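Local coordinates for protein VMB-1 (Vibrio alginolyticus, PDB 6JV4) that probably hydrolyses the beta-lactam ring of antibiotics with zinc, as a subclass B1 metallo-beta-lactamase, at residues Val43-Ile52 with Phe128-Ser136. Sequence-based numbering, arbitrary orientation.
Sequences VINGTEAHMI and FEFIDGVAS
Val43, His50 and Ile52 pack against Phe130, Ile131 and Val134 in a buried, largely apolar contact between the two beta-sheets of the metallo-beta-lactamase alpha-beta/beta-alpha sandwich. A hairpin of the seven-stranded sheet, closed by a type II' turn from Asn45 to Glu48, faces the bulged hairpin that starts the five-stranded sheet. Ile131 is central. Its CG1 sits anti to the carbonyl carbon (chi1 -46°), which places CG1 over the centre of one face of the His50 imidazole, with CD1 over the ring too. Ile131 CD1 is 3.8 Å from the centroid of the His50 ring, a CH-pi contact. Ile131 CD1 also meets Val43 CG1 at 3.8 Å. Val43 CG1 also touches Val134 CG1 at 3.6 Å. The His50 ring turns its edge to the face of Phe130 in an offset edge-to-face pair, with planes at 75°. Phe130 CE2 lies 4.3 Å from Ile52 CG1. Nearer the turn, Asn45 ND2 is 3.7 Å from Ile131 CG2, and Asn45 OD1 lies near Val134 CG2. Val43 and Ile52 also reach strand 150-153. The sheets are thus joined here by van der Waals and aromatic packing, while ND1 of the buried imidazole is satisfied within its own sheet, by a hydrogen bond with Ser77 OG.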
loop_
_atom_site.group_PDB
_atom_site.type_symbol
_atom_site.label_atom_id
_atom_site.label_comp_id
_atom_site.label_asym_id
_atom_site.label_seq_id
_atom_site.Cartn_x
_atom_site.Cartn_y
_atom_site.Cartn_z
ATOM N N VAL A 43 11.201 2.861 0.894
ATOM C CA VAL A 43 11.598 4.179 1.444
ATOM C C VAL A 43 12.956 4.002 2.101
ATOM O O VAL A 43 13.122 3.116 2.984
ATOM C CB VAL A 43 10.534 4.769 2.374
ATOM C CG1 VAL A 43 10.958 6.136 2.919
ATOM C CG2 VAL A 43 9.210 4.882 1.656
ATOM N N ILE A 44 13.877 4.880 1.709
ATOM C CA ILE A 44 15.291 4.828 2.185
ATOM C C ILE A 44 15.480 5.992 3.152
ATOM O O ILE A 44 15.138 7.139 2.777
ATOM C CB ILE A 44 16.271 4.899 1.010
ATOM C CG1 ILE A 44 16.075 3.737 0.041
ATOM C CG2 ILE A 44 17.728 4.974 1.503
ATOM C CD1 ILE A 44 16.712 3.963 -1.282
ATOM N N ASN A 45 16.019 5.673 4.329
ATOM C CA ASN A 45 16.319 6.603 5.436
ATOM C C ASN A 45 17.756 6.309 5.904
ATOM O O ASN A 45 17.957 5.370 6.685
ATOM C CB ASN A 45 15.288 6.477 6.561
ATOM C CG ASN A 45 15.468 7.488 7.668
ATOM O OD1 ASN A 45 15.777 8.624 7.371
ATOM N ND2 ASN A 45 15.261 7.108 8.919
ATOM N N GLY A 46 18.711 7.089 5.387
ATOM C CA GLY A 46 20.158 6.878 5.590
ATOM C C GLY A 46 20.551 5.550 5.002
ATOM O O GLY A 46 20.433 5.419 3.761
ATOM N N THR A 47 20.971 4.594 5.825
ATOM C CA THR A 47 21.367 3.248 5.343
ATOM C C THR A 47 20.252 2.239 5.605
ATOM O O THR A 47 20.513 1.056 5.399
ATOM C CB THR A 47 22.682 2.755 5.952
ATOM O OG1 THR A 47 22.512 2.732 7.363
ATOM C CG2 THR A 47 23.836 3.633 5.530
ATOM N N GLU A 48 19.092 2.690 6.091
ATOM C CA GLU A 48 17.981 1.762 6.393
ATOM C C GLU A 48 16.935 1.887 5.280
ATOM O O GLU A 48 16.690 2.981 4.777
ATOM C CB GLU A 48 17.397 2.050 7.767
ATOM C CG GLU A 48 18.443 1.957 8.870
ATOM C CD GLU A 48 17.884 2.270 10.243
ATOM O OE1 GLU A 48 16.941 3.086 10.341
ATOM O OE2 GLU A 48 18.425 1.713 11.212
ATOM N N ALA A 49 16.362 0.763 4.899
ATOM C CA ALA A 49 15.268 0.740 3.913
ATOM C C ALA A 49 14.041 0.139 4.571
ATOM O O ALA A 49 14.148 -0.703 5.497
ATOM C CB ALA A 49 15.638 -0.089 2.708
ATOM N N HIS A 50 12.893 0.507 4.005
ATOM C CA HIS A 50 11.590 0.110 4.551
ATOM C C HIS A 50 10.656 -0.194 3.399
ATOM O O HIS A 50 10.713 0.529 2.395
ATOM C CB HIS A 50 11.048 1.233 5.409
ATOM C CG HIS A 50 11.967 1.654 6.504
ATOM N ND1 HIS A 50 11.850 1.140 7.772
ATOM C CD2 HIS A 50 12.966 2.564 6.541
ATOM C CE1 HIS A 50 12.753 1.733 8.555
ATOM N NE2 HIS A 50 13.429 2.603 7.830
ATOM N N MET A 51 9.872 -1.245 3.515
ATOM C CA MET A 51 8.851 -1.571 2.486
ATOM C C MET A 51 7.495 -1.029 2.900
ATOM O O MET A 51 7.105 -1.170 4.090
ATOM C CB MET A 51 8.717 -3.082 2.274
ATOM C CG MET A 51 9.900 -3.693 1.704
ATOM S SD MET A 51 9.474 -5.461 1.392
ATOM C CE MET A 51 11.150 -6.072 1.312
ATOM N N ILE A 52 6.745 -0.528 1.926
ATOM C CA ILE A 52 5.308 -0.239 2.037
ATOM C C ILE A 52 4.622 -1.222 1.083
ATOM O O ILE A 52 4.806 -1.051 -0.121
ATOM C CB ILE A 52 5.005 1.240 1.733
ATOM C CG1 ILE A 52 5.734 2.164 2.728
ATOM C CG2 ILE A 52 3.504 1.456 1.738
ATOM C CD1 ILE A 52 5.587 3.609 2.363
ATOM N N PHE A 128 0.240 7.075 12.944
ATOM C CA PHE A 128 1.414 6.323 13.439
ATOM C C PHE A 128 2.631 6.759 12.629
ATOM O O PHE A 128 2.606 6.758 11.371
ATOM C CB PHE A 128 1.182 4.808 13.364
ATOM C CG PHE A 128 2.363 3.986 13.808
ATOM C CD1 PHE A 128 2.583 3.771 15.160
ATOM C CD2 PHE A 128 3.253 3.414 12.918
ATOM C CE1 PHE A 128 3.672 3.026 15.604
ATOM C CE2 PHE A 128 4.316 2.629 13.366
ATOM C CZ PHE A 128 4.557 2.490 14.712
ATOM N N GLU A 129 3.710 7.101 13.336
ATOM C CA GLU A 129 4.991 7.427 12.687
ATOM C C GLU A 129 5.716 6.137 12.366
ATOM O O GLU A 129 6.322 5.508 13.258
ATOM C CB GLU A 129 5.831 8.366 13.566
ATOM C CG GLU A 129 5.377 9.795 13.507
ATOM C CD GLU A 129 5.603 10.461 12.154
ATOM O OE1 GLU A 129 6.775 10.903 11.835
ATOM O OE2 GLU A 129 4.612 10.541 11.421
ATOM N N PHE A 130 5.574 5.657 11.140
ATOM C CA PHE A 130 6.224 4.398 10.708
ATOM C C PHE A 130 7.751 4.605 10.572
ATOM O O PHE A 130 8.545 3.716 10.928
ATOM C CB PHE A 130 5.550 3.920 9.425
ATOM C CG PHE A 130 6.293 2.810 8.745
ATOM C CD1 PHE A 130 6.515 1.609 9.415
ATOM C CD2 PHE A 130 6.629 2.897 7.403
ATOM C CE1 PHE A 130 7.191 0.577 8.785
ATOM C CE2 PHE A 130 7.281 1.856 6.775
ATOM C CZ PHE A 130 7.551 0.688 7.458
ATOM N N ILE A 131 8.164 5.726 10.007
ATOM C CA ILE A 131 9.586 6.145 9.947
ATOM C C ILE A 131 9.611 7.581 10.465
ATOM O O ILE A 131 9.013 8.467 9.846
ATOM C CB ILE A 131 10.203 6.041 8.536
ATOM C CG1 ILE A 131 9.872 4.717 7.832
ATOM C CG2 ILE A 131 11.715 6.293 8.609
ATOM C CD1 ILE A 131 10.180 4.688 6.339
ATOM N N ASP A 132 10.301 7.814 11.573
ATOM C CA ASP A 132 10.288 9.140 12.252
ATOM C C ASP A 132 10.676 10.250 11.268
ATOM O O ASP A 132 11.787 10.214 10.743
ATOM C CB ASP A 132 11.195 9.119 13.488
ATOM C CG ASP A 132 10.602 8.317 14.639
ATOM O OD1 ASP A 132 9.347 8.125 14.669
ATOM O OD2 ASP A 132 11.382 7.895 15.523
ATOM N N GLY A 133 9.750 11.182 11.021
ATOM C CA GLY A 133 9.940 12.366 10.158
ATOM C C GLY A 133 9.847 12.049 8.669
ATOM O O GLY A 133 10.131 12.962 7.847
ATOM N N VAL A 134 9.571 10.794 8.305
ATOM C CA VAL A 134 9.737 10.330 6.894
ATOM C C VAL A 134 8.437 9.695 6.385
ATOM O O VAL A 134 8.166 9.831 5.203
ATOM C CB VAL A 134 10.908 9.344 6.779
ATOM C CG1 VAL A 134 11.089 8.770 5.382
ATOM C CG2 VAL A 134 12.183 10.053 7.219
ATOM N N ALA A 135 7.776 8.892 7.207
ATOM C CA ALA A 135 6.585 8.141 6.754
ATOM C C ALA A 135 5.557 8.064 7.871
ATOM O O ALA A 135 5.875 7.513 8.937
ATOM C CB ALA A 135 6.940 6.785 6.228
ATOM N N SER A 136 4.330 8.514 7.567
ATOM C CA SER A 136 3.207 8.599 8.517
ATOM C C SER A 136 2.052 7.734 8.028
ATOM O O SER A 136 1.604 7.962 6.905
ATOM C CB SER A 136 2.732 10.033 8.660
ATOM O OG SER A 136 3.854 10.847 9.002
#